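Local coordinates for type IV secretion system protein VirB11 (Brucella suis, PDB 2GZA) that hydrolyses ATP as a hexameric ATPase of the VirB type IV secretion system, which could be required to establish the pathogen's replication niche in its host, at residues P36-V41 with V49-A54; F201-I206 with P253-L258; E265-I270 with L298-N303; T292-A297 with I313-L318. All blocks are in the same frame, centred on the assembly; numbering follows the deposited sequence.

Contact 1: P36-V41 with V49-A54; sequences PQITEV and VFCERA
Thr39 and Glu52 meet through their backbones in one of the two hydrogen bonds that tie the two segments together. Thr39 N donates to Glu52 O at 3.0 Å in an almost straight line (174°). Glu52 N returns a bond to Glu40 O, also 3.0 Å; the same oxygen is approached by the CA-H of Cys51. Val41 and Cys51 follow as an antiparallel non-hydrogen-bonded pair. These bonds belong to the beta hairpin of strands 40-43 and 48-52, part of the antiparallel six-stranded sheet of the N-terminal domain, with strand 57-61 continuing it beyond 48-52. Apolar contact lies on the face shared by Val41 and Cys51: Ile38 CG2 touches Cys51 CB at 3.9 Å, and Trp32 of helix 30-34 packs against both residues. Among the charged side chains, Arg53 starts out away from residues 36-41, but bends at chi2 (89°) and chi3 (50°) carry its guanidinium back, where Ile38 CG1 lies over one face, towards the rim; its NE is held by a salt bridge to Glu58. Glu40 and Glu52 run side by side in the same direction, CB to CB 3.8 Å, and bring Glu40 OE1 within 3.9 Å of Glu52 OE2, a like-charge approach that weak, long ion pairs of both carboxylates to Lys252 would be expected to ease.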
# COMPACT_ATOMS: atom_id res chain seq x y z
N PRO C 36 16.84 44.81 -26.73
CA PRO C 36 17.15 44.35 -25.38
C PRO C 36 16.06 44.63 -24.35
O PRO C 36 16.00 43.93 -23.34
CB PRO C 36 18.44 45.13 -25.03
CG PRO C 36 19.01 45.54 -26.35
CD PRO C 36 17.81 45.81 -27.20
N GLN C 37 15.22 45.61 -24.61
CA GLN C 37 14.18 46.01 -23.67
C GLN C 37 12.90 45.16 -23.79
O GLN C 37 11.99 45.28 -22.97
CB GLN C 37 13.88 47.49 -23.85
CG GLN C 37 13.82 48.24 -22.53
CD GLN C 37 13.67 49.73 -22.71
OE1 GLN C 37 13.07 50.20 -23.68
NE2 GLN C 37 14.21 50.49 -21.75
N ILE C 38 12.86 44.30 -24.81
CA ILE C 38 11.75 43.38 -25.07
C ILE C 38 12.15 42.02 -24.55
O ILE C 38 13.25 41.56 -24.84
CB ILE C 38 11.44 43.32 -26.59
CG1 ILE C 38 10.70 44.58 -27.05
CG2 ILE C 38 10.63 42.06 -26.97
CD1 ILE C 38 10.63 44.74 -28.56
N THR C 39 11.28 41.36 -23.79
CA THR C 39 11.67 40.09 -23.19
C THR C 39 10.94 38.90 -23.80
O THR C 39 11.55 37.86 -24.04
CB THR C 39 11.58 40.13 -21.66
OG1 THR C 39 12.02 41.41 -21.18
CG2 THR C 39 12.48 39.05 -21.05
N GLU C 40 9.64 39.04 -24.05
CA GLU C 40 8.89 38.01 -24.74
C GLU C 40 8.40 38.50 -26.09
O GLU C 40 8.01 39.66 -26.24
CB GLU C 40 7.73 37.51 -23.87
CG GLU C 40 7.95 36.12 -23.28
CD GLU C 40 8.94 36.11 -22.13
OE1 GLU C 40 9.42 37.18 -21.72
OE2 GLU C 40 9.24 35.01 -21.63
N VAL C 41 8.43 37.62 -27.08
CA VAL C 41 7.89 37.91 -28.41
C VAL C 41 6.88 36.83 -28.79
O VAL C 41 7.23 35.66 -28.91
CB VAL C 41 8.99 37.98 -29.51
CG1 VAL C 41 8.41 38.48 -30.82
CG2 VAL C 41 10.15 38.87 -29.09
N VAL C 49 2.06 40.68 -33.89
CA VAL C 49 2.94 40.24 -32.82
C VAL C 49 2.54 40.93 -31.52
O VAL C 49 2.06 42.06 -31.52
CB VAL C 49 4.46 40.45 -33.13
CG1 VAL C 49 4.74 40.32 -34.61
CG2 VAL C 49 4.96 41.78 -32.61
N PHE C 50 2.72 40.22 -30.42
CA PHE C 50 2.59 40.81 -29.10
C PHE C 50 3.91 40.65 -28.36
O PHE C 50 4.47 39.56 -28.31
CB PHE C 50 1.45 40.16 -28.31
CG PHE C 50 0.10 40.74 -28.60
CD1 PHE C 50 -0.68 40.24 -29.64
CD2 PHE C 50 -0.39 41.78 -27.84
CE1 PHE C 50 -1.93 40.78 -29.91
CE2 PHE C 50 -1.64 42.33 -28.11
CZ PHE C 50 -2.41 41.82 -29.14
N CYS C 51 4.42 41.75 -27.82
CA CYS C 51 5.67 41.69 -27.07
C CYS C 51 5.54 42.24 -25.65
O CYS C 51 4.79 43.17 -25.39
CB CYS C 51 6.83 42.35 -27.83
SG CYS C 51 6.70 44.13 -28.01
N GLU C 52 6.27 41.61 -24.73
CA GLU C 52 6.28 42.00 -23.33
C GLU C 52 7.41 43.00 -23.10
O GLU C 52 8.59 42.65 -23.21
CB GLU C 52 6.45 40.77 -22.43
CG GLU C 52 6.76 41.10 -20.98
CD GLU C 52 6.64 39.90 -20.06
OE1 GLU C 52 5.58 39.24 -20.07
OE2 GLU C 52 7.61 39.62 -19.31
N ARG C 53 7.03 44.24 -22.80
CA ARG C 53 7.98 45.31 -22.50
C ARG C 53 8.33 45.30 -21.04
O ARG C 53 9.22 44.69 -20.71
CB ARG C 53 7.51 46.69 -22.98
CG ARG C 53 8.47 47.86 -22.64
CD ARG C 53 9.52 48.11 -23.71
NE ARG C 53 8.89 48.19 -25.02
CZ ARG C 53 9.54 48.35 -26.17
NH1 ARG C 53 10.86 48.47 -26.21
NH2 ARG C 53 8.84 48.39 -27.29
N ALA C 54 7.67 45.95 -20.12
CA ALA C 54 8.10 45.85 -18.73
C ALA C 54 6.97 45.15 -18.01
O ALA C 54 6.26 45.77 -17.23
CB ALA C 54 8.38 47.24 -18.16

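Contact 2: F201-I206 with P253-L258; sequences FDQRLI and PTRILL
Gln203 reaches across to Thr254 and Arg255 with an extended side chain that can be followed from CB to the amide oxygen. CB sits against the hydroxyl end of Thr254, 3.7 Å from Thr254 OG1. With chi1 at -72°, CG stands beside the backbone N, and from there the chain crosses Thr254 at about a right angle, CG and CD passing its methyl CG2. At the tip, OE1 takes a hydrogen bond from Arg255 NH1 of 3.2 Å (165°); the donor lies in the carbonyl plane on a lone pair, and the amide and guanidinium are nearly coplanar. Further bonds hold that guanidinium in place, since NH2 reaches Val172 O and NE reaches Gly279 O.

Beside this side chain, Arg204 N gives a 2.8 Å bond to Thr254 OG1, while Arg204 O is gripped twice, by Thr254 N at 2.7 Å and by Arg255 N. The ladder continues as Ile206 N bonds to Arg255 O and Leu257 N to Ile206 O, the latter 2.8 Å. Leu205 CD1 meets Leu257 CD1 on one face of the sheet; on the other, Ile206 CD1 rests on Pro253 CB at 3.7 Å. This is the parallel pairing of strands 205-209 and 255-258 in the core of a P-loop ATPase domain, where Leu257 has its side chain about 10 Å from that of Thr189 in the predicted ATP site.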
# COMPACT_ATOMS: atom_id res chain seq x y z
N PHE C 201 -8.61 43.78 -20.31
CA PHE C 201 -8.48 43.48 -21.73
C PHE C 201 -7.05 43.43 -22.24
O PHE C 201 -6.80 42.98 -23.36
CB PHE C 201 -9.30 44.49 -22.54
CG PHE C 201 -10.77 44.50 -22.20
CD1 PHE C 201 -11.49 45.68 -22.25
CD2 PHE C 201 -11.43 43.32 -21.83
CE1 PHE C 201 -12.84 45.69 -21.94
CE2 PHE C 201 -12.78 43.33 -21.52
CZ PHE C 201 -13.49 44.52 -21.57
N ASP C 202 -6.10 43.88 -21.42
CA ASP C 202 -4.69 43.94 -21.81
C ASP C 202 -3.88 42.74 -21.32
O ASP C 202 -2.66 42.68 -21.51
CB ASP C 202 -4.05 45.25 -21.32
CG ASP C 202 -4.01 45.37 -19.81
OD1 ASP C 202 -4.78 44.66 -19.11
OD2 ASP C 202 -3.20 46.18 -19.31
N GLN C 203 -4.56 41.78 -20.70
CA GLN C 203 -3.91 40.58 -20.20
C GLN C 203 -3.90 39.47 -21.24
O GLN C 203 -4.84 39.35 -22.04
CB GLN C 203 -4.58 40.10 -18.92
CG GLN C 203 -4.30 40.98 -17.70
CD GLN C 203 -4.85 40.41 -16.40
OE1 GLN C 203 -5.31 39.28 -16.35
NE2 GLN C 203 -4.80 41.21 -15.35
N ARG C 204 -2.85 38.68 -21.26
CA ARG C 204 -2.72 37.60 -22.22
C ARG C 204 -3.47 36.36 -21.74
O ARG C 204 -3.20 35.87 -20.64
CB ARG C 204 -1.24 37.30 -22.48
CG ARG C 204 -1.01 36.14 -23.44
CD ARG C 204 0.41 36.09 -23.92
NE ARG C 204 0.49 35.45 -25.23
CZ ARG C 204 1.12 34.32 -25.48
NH1 ARG C 204 1.77 33.68 -24.51
NH2 ARG C 204 1.13 33.83 -26.70
N LEU C 205 -4.39 35.85 -22.56
CA LEU C 205 -5.22 34.70 -22.18
C LEU C 205 -5.03 33.51 -23.12
O LEU C 205 -4.87 33.67 -24.32
CB LEU C 205 -6.71 35.07 -22.12
CG LEU C 205 -7.13 36.32 -21.34
CD1 LEU C 205 -8.64 36.48 -21.35
CD2 LEU C 205 -6.62 36.27 -19.92
N ILE C 206 -5.05 32.32 -22.54
CA ILE C 206 -5.00 31.09 -23.30
C ILE C 206 -6.16 30.18 -22.87
O ILE C 206 -6.28 29.85 -21.69
CB ILE C 206 -3.62 30.40 -23.15
CG1 ILE C 206 -2.50 31.35 -23.61
CG2 ILE C 206 -3.60 29.08 -23.93
CD1 ILE C 206 -1.10 30.76 -23.63
N PRO C 253 1.28 33.22 -20.50
CA PRO C 253 -0.06 33.74 -20.34
C PRO C 253 -0.17 34.49 -19.03
O PRO C 253 0.63 34.27 -18.12
CB PRO C 253 -0.93 32.47 -20.32
CG PRO C 253 -0.04 31.42 -19.76
CD PRO C 253 1.37 31.80 -20.12
N THR C 254 -1.14 35.39 -18.95
CA THR C 254 -1.48 36.00 -17.69
C THR C 254 -2.42 35.04 -16.95
O THR C 254 -2.20 34.74 -15.78
CB THR C 254 -2.12 37.39 -17.86
OG1 THR C 254 -1.45 38.10 -18.92
CG2 THR C 254 -2.01 38.18 -16.58
N ARG C 255 -3.45 34.56 -17.63
CA ARG C 255 -4.28 33.47 -17.09
C ARG C 255 -4.56 32.36 -18.08
O ARG C 255 -4.55 32.58 -19.31
CB ARG C 255 -5.58 33.96 -16.43
CG ARG C 255 -6.11 35.30 -16.89
CD ARG C 255 -6.02 36.33 -15.76
NE ARG C 255 -7.03 36.08 -14.74
CZ ARG C 255 -7.50 36.98 -13.89
NH1 ARG C 255 -7.07 38.23 -13.92
NH2 ARG C 255 -8.42 36.63 -13.01
N ILE C 256 -4.80 31.17 -17.54
CA ILE C 256 -5.14 29.99 -18.32
C ILE C 256 -6.60 29.66 -18.06
O ILE C 256 -7.03 29.58 -16.91
CB ILE C 256 -4.23 28.80 -17.94
CG1 ILE C 256 -2.78 29.15 -18.25
CG2 ILE C 256 -4.63 27.56 -18.70
CD1 ILE C 256 -1.75 28.49 -17.35
N LEU C 257 -7.35 29.50 -19.15
CA LEU C 257 -8.78 29.28 -19.07
C LEU C 257 -9.11 27.92 -19.65
O LEU C 257 -9.34 27.78 -20.85
CB LEU C 257 -9.54 30.41 -19.76
CG LEU C 257 -9.15 31.81 -19.29
CD1 LEU C 257 -9.66 32.88 -20.26
CD2 LEU C 257 -9.63 32.08 -17.86
N LEU C 258 -9.07 26.91 -18.79
CA LEU C 258 -9.47 25.55 -19.13
C LEU C 258 -10.99 25.47 -19.05
O LEU C 258 -11.55 25.68 -17.98
CB LEU C 258 -8.86 24.56 -18.14
CG LEU C 258 -8.39 23.16 -18.57
CD1 LEU C 258 -8.45 22.24 -17.37
CD2 LEU C 258 -9.16 22.56 -19.73

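Contact 3: E265-I270 with L298-N303; sequences EAYDFI and LMVLQN
Ala266 and Val300 sit at the middle of this helix pairing, with Tyr267, Ile270 and Met299 around them. The methyl of Ala266 touches Met299 CB at 3.7 Å and Val300 CG2 at 4.0 Å. Val300 serves two neighbours with its two branches: CG2 also meets Ile270 CD1 at 3.8 Å, whereas CG1, set anti to the backbone N (chi1 176°), comes to the edge of the Tyr267 ring, near its plane, 3.9 Å from Tyr267 CD1. Valine and tyrosine cross at about a right angle. Asn303 packs its CB beside Tyr267 CB.

What positions these groups is largely helical. Within helix 265-274, the bond from Ile270 N to Ala266 O fixes the spacing of two residues that both face Val300. A type I beta turn runs from Val300 to Asn303, closed by Asn303 N to Val300 O at 3.0 Å, and brings Asn303 round to Tyr267. Further out, Ile314 of helix 311-321 packs on Val300, Cys284 of strand 281-285 on Met299, and Gln302 of a neighbouring subunit on Tyr267. Between the two segments no hydrogen bond forms and the central contacts are carbon against carbon, so the helices are joined here chiefly by the fit of apolar side chains and by dispersion forces.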
# COMPACT_ATOMS: atom_id res chain seq x y z
N GLU C 265 -6.32 15.68 -15.88
CA GLU C 265 -5.82 17.06 -16.01
C GLU C 265 -5.87 17.80 -14.69
O GLU C 265 -5.09 18.73 -14.47
CB GLU C 265 -6.61 17.91 -17.01
CG GLU C 265 -7.35 17.15 -18.06
CD GLU C 265 -8.61 16.54 -17.53
OE1 GLU C 265 -9.50 17.29 -17.08
OE2 GLU C 265 -8.69 15.30 -17.57
N ALA C 266 -6.82 17.42 -13.83
CA ALA C 266 -7.01 18.09 -12.54
C ALA C 266 -5.70 18.21 -11.78
O ALA C 266 -5.47 19.21 -11.11
CB ALA C 266 -8.04 17.36 -11.70
N TYR C 267 -4.85 17.20 -11.90
CA TYR C 267 -3.56 17.20 -11.23
C TYR C 267 -2.58 18.19 -11.87
O TYR C 267 -1.84 18.88 -11.16
CB TYR C 267 -2.96 15.79 -11.22
CG TYR C 267 -1.63 15.69 -10.52
CD1 TYR C 267 -1.56 15.53 -9.14
CD2 TYR C 267 -0.43 15.76 -11.23
CE1 TYR C 267 -0.33 15.44 -8.50
CE2 TYR C 267 0.79 15.68 -10.59
CZ TYR C 267 0.83 15.51 -9.22
OH TYR C 267 2.04 15.42 -8.56
N ASP C 268 -2.56 18.24 -13.19
CA ASP C 268 -1.76 19.21 -13.90
C ASP C 268 -2.26 20.62 -13.60
O ASP C 268 -1.46 21.53 -13.44
CB ASP C 268 -1.77 18.91 -15.39
CG ASP C 268 -1.28 17.52 -15.70
OD1 ASP C 268 -2.13 16.61 -15.83
OD2 ASP C 268 -0.04 17.34 -15.78
N PHE C 269 -3.58 20.78 -13.50
CA PHE C 269 -4.19 22.06 -13.16
C PHE C 269 -3.66 22.53 -11.82
O PHE C 269 -3.21 23.67 -11.68
CB PHE C 269 -5.73 21.94 -13.10
CG PHE C 269 -6.43 23.24 -12.87
CD1 PHE C 269 -6.72 24.09 -13.93
CD2 PHE C 269 -6.81 23.62 -11.59
CE1 PHE C 269 -7.38 25.30 -13.73
CE2 PHE C 269 -7.46 24.83 -11.37
CZ PHE C 269 -7.75 25.67 -12.45
N ILE C 270 -3.71 21.65 -10.82
CA ILE C 270 -3.20 21.93 -9.48
C ILE C 270 -1.75 22.36 -9.54
O ILE C 270 -1.33 23.30 -8.87
CB ILE C 270 -3.34 20.70 -8.55
CG1 ILE C 270 -4.79 20.54 -8.09
CG2 ILE C 270 -2.44 20.82 -7.31
CD1 ILE C 270 -5.06 19.22 -7.36
N LEU C 298 -11.40 12.98 -7.07
CA LEU C 298 -11.52 11.76 -7.86
C LEU C 298 -10.82 11.88 -9.22
O LEU C 298 -10.27 10.91 -9.73
CB LEU C 298 -12.99 11.38 -8.05
CG LEU C 298 -13.77 10.56 -7.00
CD1 LEU C 298 -13.28 10.73 -5.56
CD2 LEU C 298 -15.27 10.83 -7.11
N MET C 299 -10.84 13.07 -9.80
CA MET C 299 -10.17 13.33 -11.06
C MET C 299 -8.65 13.26 -10.88
O MET C 299 -7.95 12.72 -11.74
CB MET C 299 -10.59 14.67 -11.63
CG MET C 299 -12.02 14.69 -12.09
SD MET C 299 -12.60 16.35 -12.45
CE MET C 299 -14.33 16.02 -12.77
N VAL C 300 -8.15 13.80 -9.77
CA VAL C 300 -6.73 13.74 -9.44
C VAL C 300 -6.24 12.29 -9.37
O VAL C 300 -5.15 11.97 -9.86
CB VAL C 300 -6.42 14.48 -8.10
CG1 VAL C 300 -4.95 14.33 -7.71
CG2 VAL C 300 -6.78 15.96 -8.20
N LEU C 301 -7.06 11.42 -8.80
CA LEU C 301 -6.73 10.01 -8.69
C LEU C 301 -6.66 9.28 -10.03
O LEU C 301 -6.21 8.14 -10.09
CB LEU C 301 -7.70 9.31 -7.74
CG LEU C 301 -7.60 9.66 -6.25
CD1 LEU C 301 -8.84 9.18 -5.50
CD2 LEU C 301 -6.33 9.07 -5.63
N GLN C 302 -7.10 9.94 -11.10
CA GLN C 302 -7.00 9.39 -12.46
C GLN C 302 -5.61 9.62 -13.06
O GLN C 302 -5.26 9.04 -14.08
CB GLN C 302 -8.04 10.02 -13.39
CG GLN C 302 -9.47 9.96 -12.90
CD GLN C 302 -10.14 8.66 -13.22
OE1 GLN C 302 -9.71 7.97 -14.14
NE2 GLN C 302 -11.20 8.31 -12.49
N ASN C 303 -4.83 10.48 -12.41
CA ASN C 303 -3.47 10.80 -12.82
C ASN C 303 -2.50 9.77 -12.25
O ASN C 303 -2.69 9.32 -11.12
CB ASN C 303 -3.09 12.19 -12.30
CG ASN C 303 -1.91 12.80 -13.02
OD1 ASN C 303 -2.08 13.70 -13.83
ND2 ASN C 303 -0.71 12.33 -12.72

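Contact 4: T292-A297 with I313-L318; sequences TFERLA and IIRRLL
Two helices of the C-terminal part of the ATPase domain, 289-300 and 311-321, meet where Phe293, Ala297, Arg315 and Leu318 interlock. Their short segments cross at 122°, with axes 9.8 Å apart at closest approach. Leu318 slides past Phe293 in the opposite direction and sets its CB at the edge of the ring, in its plane, 3.7 Å from Phe293 CD1; Leu318 CD2 goes on to the backbone of Ala297. Another part of Ala297 is taken by Ile314, whose CG2 touches its CB at 3.8 Å. Helix 289-300 lies on the core of the RecA-like P-loop fold, where Thr292 packs on Val179 and Ala181 of strand 178-182, which leads into the predicted ATP-binding loop. On the polar flank, Arg315 folds at chi2 and chi3, laying CD against Ala297 CB at 3.8 Å and one guanidinium face over Phe293 CB. Its NH1 makes a salt bridge to Glu294 OE1 of 3.2 Å, the carboxylate and guanidinium planes standing 79° apart, while Tyr311 OH and Tyr319 OH bond to NH1 and NH2. Across the subunit boundary, Arg316 of this chain forms a salt bridge to Glu294 of a neighbouring subunit.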
# COMPACT_ATOMS: atom_id res chain seq x y z
N THR C 292 -18.02 19.50 -5.60
CA THR C 292 -16.97 19.93 -6.53
C THR C 292 -15.60 19.43 -6.05
O THR C 292 -14.94 18.70 -6.78
CB THR C 292 -16.93 21.46 -6.70
OG1 THR C 292 -18.24 21.93 -7.01
CG2 THR C 292 -15.98 21.85 -7.80
N PHE C 293 -15.21 19.79 -4.84
CA PHE C 293 -13.93 19.34 -4.28
C PHE C 293 -13.88 17.82 -4.24
O PHE C 293 -12.84 17.22 -4.50
CB PHE C 293 -13.68 19.93 -2.89
CG PHE C 293 -13.31 21.38 -2.91
CD1 PHE C 293 -12.03 21.77 -3.30
CD2 PHE C 293 -14.23 22.36 -2.56
CE1 PHE C 293 -11.68 23.12 -3.32
CE2 PHE C 293 -13.89 23.70 -2.58
CZ PHE C 293 -12.60 24.08 -2.97
N GLU C 294 -15.03 17.23 -3.93
CA GLU C 294 -15.19 15.78 -3.90
C GLU C 294 -14.88 15.16 -5.26
O GLU C 294 -14.12 14.19 -5.35
CB GLU C 294 -16.62 15.45 -3.48
CG GLU C 294 -16.76 14.22 -2.60
CD GLU C 294 -16.23 14.42 -1.19
OE1 GLU C 294 -15.36 13.63 -0.77
OE2 GLU C 294 -16.69 15.36 -0.50
N ARG C 295 -15.47 15.73 -6.32
CA ARG C 295 -15.25 15.25 -7.68
C ARG C 295 -13.87 15.59 -8.25
O ARG C 295 -13.33 14.82 -9.03
CB ARG C 295 -16.34 15.75 -8.62
CG ARG C 295 -17.67 15.03 -8.43
CD ARG C 295 -18.50 15.04 -9.69
NE ARG C 295 -17.98 14.12 -10.69
CZ ARG C 295 -17.59 14.47 -11.91
NH1 ARG C 295 -17.66 15.73 -12.32
NH2 ARG C 295 -17.15 13.54 -12.74
N LEU C 296 -13.32 16.74 -7.87
CA LEU C 296 -11.97 17.14 -8.31
C LEU C 296 -10.92 16.18 -7.78
O LEU C 296 -9.96 15.85 -8.47
CB LEU C 296 -11.64 18.57 -7.89
CG LEU C 296 -12.45 19.69 -8.55
CD1 LEU C 296 -12.08 21.04 -7.99
CD2 LEU C 296 -12.31 19.67 -10.06
N ALA C 297 -11.13 15.73 -6.54
CA ALA C 297 -10.24 14.76 -5.90
C ALA C 297 -10.23 13.42 -6.62
O ALA C 297 -9.18 12.81 -6.77
CB ALA C 297 -10.62 14.59 -4.44
N ILE C 313 -3.97 14.72 1.22
CA ILE C 313 -3.05 15.66 0.57
C ILE C 313 -3.65 16.24 -0.71
O ILE C 313 -3.47 17.41 -1.01
CB ILE C 313 -1.66 15.00 0.33
CG1 ILE C 313 -1.04 14.53 1.66
CG2 ILE C 313 -0.70 15.94 -0.41
CD1 ILE C 313 -1.09 15.56 2.78
N ILE C 314 -4.39 15.41 -1.45
CA ILE C 314 -5.13 15.85 -2.63
C ILE C 314 -6.12 16.95 -2.21
O ILE C 314 -6.17 18.02 -2.81
CB ILE C 314 -5.87 14.67 -3.31
CG1 ILE C 314 -4.85 13.68 -3.88
CG2 ILE C 314 -6.82 15.16 -4.40
CD1 ILE C 314 -5.41 12.35 -4.30
N ARG C 315 -6.88 16.67 -1.15
CA ARG C 315 -7.85 17.61 -0.61
C ARG C 315 -7.20 18.89 -0.09
O ARG C 315 -7.79 19.97 -0.18
CB ARG C 315 -8.69 16.96 0.49
CG ARG C 315 -9.68 15.89 -0.01
CD ARG C 315 -10.65 16.42 -1.07
NE ARG C 315 -11.54 17.44 -0.52
CZ ARG C 315 -12.78 17.20 -0.08
NH1 ARG C 315 -13.30 15.98 -0.14
NH2 ARG C 315 -13.49 18.20 0.42
N ARG C 316 -6.00 18.77 0.44
CA ARG C 316 -5.25 19.94 0.86
C ARG C 316 -4.75 20.76 -0.33
O ARG C 316 -4.80 21.99 -0.29
CB ARG C 316 -4.10 19.52 1.77
CG ARG C 316 -3.15 20.64 2.15
CD ARG C 316 -1.76 20.11 1.97
NE ARG C 316 -0.70 20.94 2.53
CZ ARG C 316 -0.48 21.16 3.81
NH1 ARG C 316 -1.27 20.63 4.70
NH2 ARG C 316 0.52 21.92 4.21
N LEU C 317 -4.29 20.09 -1.38
CA LEU C 317 -3.85 20.77 -2.59
C LEU C 317 -4.97 21.57 -3.24
O LEU C 317 -4.77 22.70 -3.67
CB LEU C 317 -3.23 19.78 -3.59
CG LEU C 317 -1.70 19.71 -3.58
CD1 LEU C 317 -1.05 21.10 -3.68
CD2 LEU C 317 -1.21 19.01 -2.36
N LEU C 318 -6.16 20.97 -3.29
CA LEU C 318 -7.34 21.64 -3.81
C LEU C 318 -7.66 22.93 -3.05
O LEU C 318 -8.00 23.95 -3.66
CB LEU C 318 -8.56 20.71 -3.78
CG LEU C 318 -8.94 19.86 -4.99
CD1 LEU C 318 -8.18 20.25 -6.25
CD2 LEU C 318 -8.77 18.39 -4.71

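Overall arrangement
Contact 1 stands apart in the N-terminal sheet, whereas the other three follow in the P-loop ATPase domain. Contacts 1 and 2 have centres 16 Å apart without touching; the centre of contact 1 lies 33 and 37 Å from those of contacts 3 and 4, which are on the opposite side of the chain's centre. Strand 255-258 of contact 2 is followed by helix 265-274 of contact 3, where Leu258 packs on Phe269. Contacts 3 and 4 are interleaved along the sequence: both use helix 289-300, their centres are 9 Å apart, and Ile270 meets Leu318. Together they pack three helices against one another, and both touch a neighbouring subunit, consistent with this part of the ATPase domain lying at the hexamer interface.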